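Local coordinates for polysaccharide Lyase Family 6 (Bacteroides cellulosilyticus, PDB 6QPS), which breaks down alginate as a lyase specific for mannuronic acid, and binds a calcium ion, at residues 157-162 with 194-199; 129-134 with 163-168; 365-370 with 391-396; 315-320 with 357-362. All coordinates share one frame; numbering follows the deposited sequence. Where two conformers were deposited one is given.

Contact 1: 157-162 with 194-199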
# COMPACT_ATOMS: atom_id res chain seq x y z
N VAL A 157 4.83 0.54 11.46
CA VAL A 157 5.80 -0.47 11.05
C VAL A 157 6.76 0.12 10.01
O VAL A 157 6.33 0.69 9.00
CB VAL A 157 5.10 -1.72 10.47
CG1 VAL A 157 6.13 -2.78 10.08
CG2 VAL A 157 4.09 -2.27 11.44
N GLY A 158 8.06 0.01 10.29
CA GLY A 158 9.09 0.41 9.35
C GLY A 158 9.89 -0.78 8.84
O GLY A 158 10.62 -1.43 9.60
N LEU A 159 9.74 -1.09 7.56
CA LEU A 159 10.56 -2.12 6.95
C LEU A 159 11.92 -1.56 6.54
O LEU A 159 12.03 -0.45 5.99
CB LEU A 159 9.82 -2.69 5.74
CG LEU A 159 8.75 -3.75 5.99
CD1 LEU A 159 7.91 -4.05 4.75
CD2 LEU A 159 9.42 -5.06 6.48
N ARG A 160 12.97 -2.33 6.86
CA ARG A 160 14.37 -2.06 6.54
C ARG A 160 14.97 -3.38 6.09
O ARG A 160 14.36 -4.44 6.23
CB ARG A 160 15.15 -1.58 7.77
CG ARG A 160 14.42 -0.52 8.64
CD ARG A 160 14.96 0.84 8.48
NE ARG A 160 14.36 1.74 9.46
CZ ARG A 160 14.56 3.05 9.50
NH1 ARG A 160 15.33 3.65 8.60
NH2 ARG A 160 13.95 3.77 10.45
N GLY A 161 16.22 -3.35 5.64
CA GLY A 161 16.91 -4.61 5.35
C GLY A 161 16.43 -5.27 4.06
O GLY A 161 16.17 -4.62 3.05
N THR A 162 16.39 -6.60 4.09
CA THR A 162 16.09 -7.39 2.90
C THR A 162 15.25 -8.61 3.28
O THR A 162 15.35 -9.16 4.39
CB THR A 162 17.37 -7.88 2.18
OG1 THR A 162 18.16 -8.65 3.10
CG2 THR A 162 18.21 -6.73 1.65
N HIS A 194 11.14 -7.19 -0.26
CA HIS A 194 10.20 -7.47 0.82
C HIS A 194 8.86 -7.92 0.22
O HIS A 194 8.51 -7.57 -0.91
CB HIS A 194 9.90 -6.24 1.69
CG HIS A 194 11.07 -5.69 2.43
ND1 HIS A 194 12.00 -6.47 3.09
CD2 HIS A 194 11.42 -4.40 2.66
CE1 HIS A 194 12.88 -5.68 3.67
NE2 HIS A 194 12.54 -4.42 3.44
N LEU A 195 8.08 -8.65 1.02
CA LEU A 195 6.75 -9.11 0.63
C LEU A 195 5.71 -8.67 1.66
O LEU A 195 5.87 -8.94 2.85
CB LEU A 195 6.75 -10.63 0.47
CG LEU A 195 5.42 -11.28 0.11
CD1 LEU A 195 4.87 -10.78 -1.24
CD2 LEU A 195 5.53 -12.80 0.13
N ILE A 196 4.65 -8.03 1.18
CA ILE A 196 3.54 -7.54 2.00
C ILE A 196 2.30 -8.21 1.40
O ILE A 196 1.84 -7.80 0.33
CB ILE A 196 3.44 -6.01 1.97
CG1 ILE A 196 4.73 -5.37 2.55
CG2 ILE A 196 2.18 -5.54 2.66
CD1 ILE A 196 4.99 -3.93 2.10
N ASP A 197 1.77 -9.25 2.07
CA ASP A 197 0.73 -10.07 1.46
C ASP A 197 -0.35 -10.51 2.45
O ASP A 197 -0.09 -10.78 3.63
CB ASP A 197 1.32 -11.32 0.76
CG ASP A 197 1.93 -12.32 1.74
OD1 ASP A 197 2.99 -12.05 2.31
OD2 ASP A 197 1.30 -13.39 1.97
N HIS A 198 -1.57 -10.62 1.95
CA HIS A 198 -2.70 -11.16 2.71
C HIS A 198 -3.00 -10.37 3.99
O HIS A 198 -3.52 -10.93 4.95
CB HIS A 198 -2.54 -12.65 3.02
CG HIS A 198 -2.40 -13.51 1.80
ND1 HIS A 198 -3.48 -13.98 1.08
CD2 HIS A 198 -1.30 -13.98 1.19
CE1 HIS A 198 -3.04 -14.71 0.07
NE2 HIS A 198 -1.72 -14.72 0.10
N ASN A 199 -2.70 -9.07 3.99
CA ASN A 199 -3.04 -8.23 5.13
C ASN A 199 -4.36 -7.51 4.89
O ASN A 199 -4.79 -7.31 3.74
CB ASN A 199 -1.94 -7.19 5.36
CG ASN A 199 -0.62 -7.83 5.59
OD1 ASN A 199 -0.37 -8.44 6.62
ND2 ASN A 199 0.26 -7.68 4.63
O HOH W 1 13.47 -1.75 3.36

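Contact 2: 129-134 with 163-168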
# COMPACT_ATOMS: atom_id res chain seq x y z
N PHE A 129 15.15 -11.71 6.34
CA PHE A 129 14.40 -12.96 6.43
C PHE A 129 13.56 -13.03 7.70
O PHE A 129 13.36 -14.10 8.28
CB PHE A 129 15.30 -14.19 6.29
CG PHE A 129 15.89 -14.33 4.92
CD1 PHE A 129 17.17 -13.88 4.68
CD2 PHE A 129 15.16 -14.88 3.88
CE1 PHE A 129 17.72 -13.99 3.41
CE2 PHE A 129 15.72 -14.99 2.61
CZ PHE A 129 16.99 -14.54 2.39
N CYS A 130 13.07 -11.89 8.17
CA CYS A 130 12.22 -11.80 9.35
C CYS A 130 10.77 -11.61 8.91
O CYS A 130 10.50 -11.21 7.78
CB CYS A 130 12.68 -10.66 10.25
SG CYS A 130 14.32 -10.95 11.02
N ARG A 131 9.84 -11.93 9.81
CA ARG A 131 8.44 -12.03 9.43
C ARG A 131 7.53 -11.63 10.58
O ARG A 131 7.78 -12.01 11.73
CB ARG A 131 8.11 -13.46 9.02
CG ARG A 131 6.67 -13.71 8.61
CD ARG A 131 6.52 -15.15 8.14
NE ARG A 131 5.15 -15.46 7.76
CZ ARG A 131 4.66 -16.69 7.61
NH1 ARG A 131 5.44 -17.75 7.81
NH2 ARG A 131 3.40 -16.86 7.27
N MET A 132 6.51 -10.83 10.28
CA MET A 132 5.41 -10.56 11.21
C MET A 132 4.15 -11.14 10.59
O MET A 132 3.75 -10.72 9.50
CB MET A 132 5.28 -9.05 11.46
CG MET A 132 4.09 -8.67 12.27
SD MET A 132 3.75 -6.87 12.23
CE MET A 132 5.20 -6.23 12.98
N THR A 133 3.52 -12.11 11.27
CA THR A 133 2.40 -12.85 10.72
C THR A 133 1.28 -12.99 11.75
O THR A 133 1.54 -13.23 12.94
CB THR A 133 2.85 -14.20 10.14
OG1 THR A 133 1.75 -14.80 9.46
CG2 THR A 133 3.35 -15.16 11.23
N ARG A 134 0.04 -12.83 11.29
CA ARG A 134 -1.13 -13.04 12.14
C ARG A 134 -1.10 -12.16 13.38
O ARG A 134 -1.56 -12.56 14.45
CB ARG A 134 -1.30 -14.51 12.55
CG ARG A 134 -1.23 -15.48 11.39
CD ARG A 134 -1.57 -16.90 11.82
NE ARG A 134 -0.79 -17.37 12.96
CZ ARG A 134 0.35 -18.06 12.88
NH1 ARG A 134 0.87 -18.36 11.70
NH2 ARG A 134 0.96 -18.44 13.99
N ASN A 163 14.41 -9.04 2.33
CA ASN A 163 13.73 -10.32 2.40
C ASN A 163 12.86 -10.45 3.64
O ASN A 163 12.71 -11.55 4.17
CB ASN A 163 14.72 -11.49 2.35
CG ASN A 163 15.61 -11.47 1.13
OD1 ASN A 163 16.79 -11.12 1.21
ND2 ASN A 163 15.04 -11.82 -0.02
N ASN A 164 12.25 -9.37 4.11
CA ASN A 164 11.32 -9.44 5.22
C ASN A 164 9.89 -9.55 4.69
O ASN A 164 9.62 -9.33 3.51
CB ASN A 164 11.49 -8.22 6.13
CG ASN A 164 12.88 -8.19 6.77
OD1 ASN A 164 13.39 -9.23 7.23
ND2 ASN A 164 13.50 -7.01 6.82
N ARG A 165 8.98 -9.96 5.58
CA ARG A 165 7.61 -10.26 5.19
C ARG A 165 6.63 -9.80 6.27
O ARG A 165 6.83 -10.08 7.46
CB ARG A 165 7.43 -11.76 4.91
CG ARG A 165 6.01 -12.16 4.43
CD ARG A 165 5.99 -13.64 4.01
NE ARG A 165 4.63 -14.00 3.61
CZ ARG A 165 4.07 -15.19 3.78
NH1 ARG A 165 4.76 -16.19 4.31
NH2 ARG A 165 2.79 -15.37 3.45
N ILE A 166 5.58 -9.11 5.84
CA ILE A 166 4.42 -8.77 6.68
C ILE A 166 3.21 -9.46 6.04
O ILE A 166 2.85 -9.13 4.91
CB ILE A 166 4.18 -7.25 6.71
CG1 ILE A 166 5.46 -6.47 7.08
CG2 ILE A 166 3.02 -6.90 7.64
CD1 ILE A 166 5.99 -6.73 8.44
N ASP A 167 2.57 -10.37 6.77
CA ASP A 167 1.47 -11.13 6.16
C ASP A 167 0.39 -11.53 7.16
O ASP A 167 0.64 -11.79 8.34
CB ASP A 167 2.00 -12.38 5.41
CG ASP A 167 2.54 -13.44 6.37
OD1 ASP A 167 3.72 -13.33 6.78
OD2 ASP A 167 1.79 -14.37 6.78
N HIS A 168 -0.83 -11.64 6.64
CA HIS A 168 -1.97 -12.11 7.43
C HIS A 168 -2.17 -11.28 8.70
O HIS A 168 -2.65 -11.78 9.71
CB HIS A 168 -1.88 -13.61 7.73
CG HIS A 168 -1.88 -14.46 6.49
ND1 HIS A 168 -0.72 -14.87 5.87
CD2 HIS A 168 -2.90 -14.97 5.76
CE1 HIS A 168 -1.03 -15.59 4.81
NE2 HIS A 168 -2.34 -15.67 4.72
O HOH W 2 10.79 -13.33 5.53

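Contact 3: 365-370 with 391-396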
# COMPACT_ATOMS: atom_id res chain seq x y z
N GLU A 365 5.29 21.49 -18.09
CA GLU A 365 5.39 21.52 -19.54
C GLU A 365 5.87 20.20 -20.15
O GLU A 365 6.04 20.14 -21.37
CB GLU A 365 6.35 22.63 -19.95
CG GLU A 365 5.80 24.02 -19.67
CD GLU A 365 4.55 24.33 -20.49
OE1 GLU A 365 4.54 24.01 -21.71
OE2 GLU A 365 3.58 24.86 -19.93
N LYS A 366 6.06 19.15 -19.36
CA LYS A 366 6.53 17.87 -19.91
C LYS A 366 5.30 17.01 -20.16
O LYS A 366 4.77 16.37 -19.24
CB LYS A 366 7.52 17.19 -18.97
CG LYS A 366 8.65 18.12 -18.46
CD LYS A 366 9.44 18.80 -19.56
CE LYS A 366 10.54 19.68 -18.95
NZ LYS A 366 11.45 20.22 -19.99
N MET A 367 4.81 17.02 -21.40
CA MET A 367 3.62 16.25 -21.75
C MET A 367 3.89 14.74 -21.71
O MET A 367 5.02 14.29 -21.93
CB MET A 367 3.17 16.62 -23.17
CG MET A 367 2.89 18.10 -23.41
SD MET A 367 1.54 18.75 -22.40
CE MET A 367 2.47 19.79 -21.27
N PRO A 368 2.86 13.93 -21.46
CA PRO A 368 3.06 12.48 -21.55
C PRO A 368 3.46 12.06 -22.95
O PRO A 368 2.98 12.60 -23.95
CB PRO A 368 1.69 11.89 -21.17
CG PRO A 368 0.92 13.02 -20.54
CD PRO A 368 1.49 14.29 -21.07
N ARG A 369 4.35 11.07 -23.03
CA ARG A 369 4.89 10.57 -24.28
C ARG A 369 4.87 9.05 -24.25
O ARG A 369 5.19 8.45 -23.22
CB ARG A 369 6.35 11.04 -24.49
CG ARG A 369 6.53 12.54 -24.61
CD ARG A 369 7.89 12.87 -25.19
NE ARG A 369 9.00 12.37 -24.38
CZ ARG A 369 10.20 12.94 -24.33
NH1 ARG A 369 10.43 14.03 -25.04
NH2 ARG A 369 11.16 12.43 -23.58
N ASN A 370 4.54 8.42 -25.37
CA ASN A 370 4.61 6.96 -25.48
C ASN A 370 3.82 6.26 -24.38
O ASN A 370 4.29 5.33 -23.72
CB ASN A 370 6.06 6.50 -25.53
CG ASN A 370 6.70 6.88 -26.81
OD1 ASN A 370 6.16 6.54 -27.88
ND2 ASN A 370 7.78 7.63 -26.76
N ASP A 391 -4.08 19.04 -28.12
CA ASP A 391 -3.21 18.96 -29.30
C ASP A 391 -1.74 18.75 -28.94
O ASP A 391 -0.95 18.43 -29.83
CB ASP A 391 -3.39 20.17 -30.22
CG ASP A 391 -4.86 20.45 -30.51
OD1 ASP A 391 -5.65 19.50 -30.71
OD2 ASP A 391 -5.23 21.65 -30.53
N GLU A 392 -1.36 18.93 -27.68
CA GLU A 392 -0.02 18.59 -27.21
C GLU A 392 0.05 17.25 -26.48
O GLU A 392 1.10 16.61 -26.47
CB GLU A 392 0.49 19.68 -26.26
CG GLU A 392 0.55 21.05 -26.89
CD GLU A 392 0.65 22.16 -25.86
OE1 GLU A 392 1.75 22.72 -25.68
OE2 GLU A 392 -0.38 22.45 -25.22
N VAL A 393 -1.05 16.81 -25.88
CA VAL A 393 -1.08 15.58 -25.11
C VAL A 393 -1.44 14.38 -25.97
O VAL A 393 -0.84 13.31 -25.84
CB VAL A 393 -2.08 15.75 -23.95
CG1 VAL A 393 -2.43 14.42 -23.33
CG2 VAL A 393 -1.51 16.70 -22.92
N LEU A 394 -2.42 14.51 -26.85
CA LEU A 394 -2.85 13.35 -27.62
C LEU A 394 -1.77 12.76 -28.51
O LEU A 394 -1.77 11.53 -28.69
CB LEU A 394 -4.08 13.72 -28.47
CG LEU A 394 -5.36 13.98 -27.69
CD1 LEU A 394 -6.43 14.50 -28.70
CD2 LEU A 394 -5.85 12.77 -26.96
N PRO A 395 -0.88 13.54 -29.13
CA PRO A 395 0.22 12.91 -29.89
C PRO A 395 1.07 11.95 -29.06
O PRO A 395 1.79 11.12 -29.63
CB PRO A 395 1.05 14.11 -30.38
CG PRO A 395 0.05 15.26 -30.43
CD PRO A 395 -0.86 15.02 -29.24
N GLY A 396 1.03 12.05 -27.73
CA GLY A 396 1.78 11.15 -26.87
C GLY A 396 1.07 9.87 -26.52
O GLY A 396 1.66 9.02 -25.82
O HOH W 3 2.97 14.43 -26.14

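Contact 4: 315-320 with 357-362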
# COMPACT_ATOMS: atom_id res chain seq x y z
N LEU A 315 -8.51 6.73 -13.81
CA LEU A 315 -7.12 6.79 -14.25
C LEU A 315 -6.76 8.25 -14.40
O LEU A 315 -7.49 9.00 -15.05
CB LEU A 315 -6.93 6.12 -15.62
CG LEU A 315 -5.50 6.22 -16.17
CD1 LEU A 315 -4.50 5.38 -15.42
CD2 LEU A 315 -5.53 5.83 -17.67
N LEU A 316 -5.62 8.67 -13.84
CA LEU A 316 -5.09 10.00 -14.06
C LEU A 316 -3.67 9.88 -14.60
O LEU A 316 -2.84 9.18 -13.99
CB LEU A 316 -5.12 10.81 -12.77
CG LEU A 316 -4.86 12.32 -12.89
CD1 LEU A 316 -5.55 13.08 -11.75
CD2 LEU A 316 -3.37 12.63 -12.92
N VAL A 317 -3.40 10.52 -15.74
CA VAL A 317 -2.06 10.57 -16.33
C VAL A 317 -1.62 12.04 -16.34
O VAL A 317 -2.20 12.86 -17.05
CB VAL A 317 -2.01 9.94 -17.73
CG1 VAL A 317 -0.57 9.99 -18.28
CG2 VAL A 317 -2.51 8.50 -17.70
N ARG A 318 -0.59 12.36 -15.56
CA ARG A 318 -0.25 13.74 -15.26
C ARG A 318 0.86 14.26 -16.18
O ARG A 318 1.73 13.51 -16.63
CB ARG A 318 0.25 13.83 -13.82
CG ARG A 318 0.16 15.23 -13.20
CD ARG A 318 1.00 15.35 -11.93
NE ARG A 318 0.84 16.65 -11.23
CZ ARG A 318 1.49 17.76 -11.53
NH1 ARG A 318 2.36 17.79 -12.54
NH2 ARG A 318 1.26 18.86 -10.83
N VAL A 319 0.85 15.58 -16.42
CA VAL A 319 2.03 16.23 -16.98
C VAL A 319 3.14 16.21 -15.93
O VAL A 319 2.90 16.05 -14.73
CB VAL A 319 1.76 17.67 -17.44
CG1 VAL A 319 0.69 17.70 -18.51
CG2 VAL A 319 1.38 18.58 -16.25
N GLY A 320 4.38 16.38 -16.40
CA GLY A 320 5.50 16.54 -15.49
C GLY A 320 6.10 17.93 -15.53
O GLY A 320 5.84 18.70 -16.46
N LEU A 357 -11.59 8.84 -16.90
CA LEU A 357 -10.25 8.91 -17.49
C LEU A 357 -9.87 10.39 -17.54
O LEU A 357 -10.60 11.18 -18.15
CB LEU A 357 -10.22 8.31 -18.90
CG LEU A 357 -10.64 6.85 -19.00
CD1 LEU A 357 -10.71 6.42 -20.47
CD2 LEU A 357 -9.74 5.93 -18.22
N GLU A 358 -8.74 10.75 -16.94
CA GLU A 358 -8.30 12.15 -16.90
C GLU A 358 -6.86 12.19 -17.41
O GLU A 358 -5.96 11.67 -16.74
CB GLU A 358 -8.40 12.70 -15.48
CG GLU A 358 -7.98 14.13 -15.35
CD GLU A 358 -8.15 14.68 -13.94
OE1 GLU A 358 -9.07 14.25 -13.19
OE2 GLU A 358 -7.35 15.56 -13.58
N LEU A 359 -6.66 12.77 -18.59
CA LEU A 359 -5.39 12.68 -19.30
C LEU A 359 -4.81 14.07 -19.54
O LEU A 359 -5.43 14.89 -20.23
CB LEU A 359 -5.57 11.96 -20.63
CG LEU A 359 -6.34 10.65 -20.59
CD1 LEU A 359 -6.48 10.08 -22.01
CD2 LEU A 359 -5.66 9.66 -19.64
N GLY A 360 -3.60 14.31 -19.04
CA GLY A 360 -2.90 15.54 -19.31
C GLY A 360 -3.07 16.66 -18.30
O GLY A 360 -2.61 17.78 -18.57
N SER A 361 -3.68 16.40 -17.16
CA SER A 361 -3.84 17.44 -16.16
C SER A 361 -2.56 17.61 -15.34
O SER A 361 -1.60 16.84 -15.45
CB SER A 361 -5.00 17.10 -15.23
OG SER A 361 -4.79 15.86 -14.61
N GLY A 362 -2.53 18.67 -14.54
CA GLY A 362 -1.42 18.99 -13.67
C GLY A 362 -0.66 20.21 -14.16
O GLY A 362 -0.90 20.76 -15.23

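Contact 1: 157-162 with 194-199
His194 and Leu159 account for most of the surface buried here, and the meeting is methyl over ring: Leu159 CD2 sits 4.3 Å from the centroid of the His194 imidazole, only 4° off the ring normal, a CH-pi contact over the middle of the face. His194 CG stands beside the backbone N and anti to the carbonyl carbon (chi1 -63°), which carries the ring toward the 157-162 segment. At the rim of the ring CE1 approaches Arg160 O to 3.2 Å, near the ring plane. A water lies in that plane too, 2.8 Å from His194 NE2, and reaches back weakly to Leu159 O. ND1 is bonded to the backbone N of Asn164, so both ring nitrogens have polar neighbours while Leu159 CD2 covers one face with an apolar group.

In the right-handed parallel beta-helix expected of this family, strands 155-159 and 195-197 fall in different ladders, 115-118, 155-159 and 181-183 against 131-138, 165-167 and 195-197, consistent with different faces of the beta-helix joined here through side chains that point inward. Ile196, the third participant, extends the apolar patch; its CD1 lies 3.9 Å from Leu159 CD1, the two side chains sliding past each other in opposite directions. Leu181 of strand 181-183 touches both. Arg160 spends its guanidinium elsewhere, in a salt bridge with Asp118 and a cation-pi contact with Trp184.

Contact 2: 129-134 with 163-168
Arg131 reaches along the strands with its chain extended and takes hold of Asp167 side-on, NE to OD1 at 2.7 Å and NH2 to OD2 at 3.0 Å. Both oxygens are met on the syn side, although the guanidinium and carboxylate planes are 35° apart. Over one face of this guanidinium lies Thr133 CG2; over the opposite face lies Arg165 NH1, 3.3 Å from Arg131 CZ, the two arginines running side by side. Asp167 CG takes the position between backbone N and carbonyl carbon (chi1 69°), and OD2 there collects two more donors: Thr133 OG1 at 2.7 Å, from above the carboxylate plane, and His168 ND1 at 2.7 Å, on the anti lone pair. A leucine at Asp167 would probably leave Arg131, Thr133 OG1 and His168 ND1 without their shared acceptor and the Arg131 guanidinium free to turn. At the other end the Asn163 amide stacks on the Phe129 ring, the planes 7° apart, and Asn164 OD1 accepts from Cys130 N at 2.8 Å. Between these ends strands 131-133 and 165-167 pair in parallel as neighbouring rungs of the beta-helix. Arg165 NE lies 3.4 Å from Asp167 OD1, which is well out of the guanidinium plane, so only charge attracts them; on the next coil Arg165 pairs with Asp197. The arginines thus alternate with acids, and their close approach is probably paid for by the carboxylates.

Contact 3: 365-370 with 391-396
The puckered ring of Pro368 brings CD to Val393 CG2, 4.3 Å away, and no aromatic or other flat side chain stacks across the contact; the Glu392 carboxylate, at the rim, turns to Arg389 for a salt bridge. Arg389 also pairs with Glu365, so one guanidinium serves acids from both segments; Glu365 OE1 and Glu392 OE1 are 5.0 Å apart. The main side-chain contact belongs to Met367. Its chain is bent at both chi2 (-62°) and chi3 (109°), which lays SD against Val393 CG2 at 3.7 Å; Met367 CG meanwhile touches Glu392 CB at 4.0 Å. The thioether crosses Val393 at about a right angle and Glu392 at a slant. With a serine in place of Met367, the SD and CG contacts would probably be lost, leaving Val393 CG2 with the more distant Pro368 CD and opening a gap between the loop and the helix.

Backbone atoms make the rest of the contact, around Pro368 and Gly396. Gly396 CA points its hydrogen at Pro368 O, 3.5 Å away and almost straight (170° at the hydrogen). A beta carbon built on Gly396 would clash with that same oxygen. Pro368 O also accepts from a water that donates as well to Glu392 O, 2.9 Å from each, tying the loop to the helix by solvent.

The Gly396 N to Val393 O bond belongs to the 3-10 turn at 394-396. Here the loop between strands 357-361 and 371-379 packs on the short helix and 3-10 turn leading into strand 397-405, consistent with inter-strand connections stacking in successive coils of a parallel beta-helix.

Contact 4: 315-320 with 357-362
Leu316 and Glu358 both hold CG anti to the backbone N (chi1 -168° and -179°), and on paired residues of parallel strands this lays the two side chains alongside, with Leu316 CD1 3.6 Å from Glu358 OE2. Strands 315-318 and 357-359 are successive rungs of the beta-helix, their axes only 2° from parallel. The ladder is read from the backbone: Leu315 O accepts from Glu358 N, Glu358 O from Val317 N and Val317 O from Gly360 N at 2.8 Å. On the Leu316 face the carboxylate of Glu358 is itself engaged: Ser361 OG donates to OE2 at 2.8 Å, on the anti side. The other face is apolar. Leu315 CB meets Leu357 CD2 at 3.8 Å and Val317 CG2 meets Leu359 CD2 at 3.9 Å, and Phe397 of strand 397-405 covers both Val317 and Leu359.

At Gly360 the chain turns a corner, and one further backbone bond lies beyond it, Val319 N to Ser361 O at 2.9 Å; Ser361 N is buried in the contact and has no partner in the model. Arg318 then stretches out over Gly362, whose lack of a side chain matters: a beta carbon there would run into Arg318 CG. Tyr339 makes a cation-pi contact with the same guanidinium, and NH1 is bonded to Val319 O and Arg363 O. Over the centre of one guanidinium face sits Gly362 CA, 3.8 Å from Arg318 CZ.

How the contacts relate
The four contacts form two clusters along the beta-helix. Contacts 1 and 2, centred 6 Å apart, interlock: their segments alternate along the chain, strands 165-167 and 195-197 are neighbouring rungs, and an Asp197-Arg165 salt bridge joins them. Contacts 4 and 3 follow in series, 10 Å apart between centres, linked where Lys366 O meets Gly320 N and Met367 CE packs on Val319 CG1. Between clusters the separation is 30 to 42 Å, centre to centre, with contact 2 on the other side of the chain's centre from contacts 3 and 4. The calcium ligands Asn210, Glu213, Glu242 and Glu244 lie in sequence between the two clusters, so these contacts belong to coils before and after the metal site.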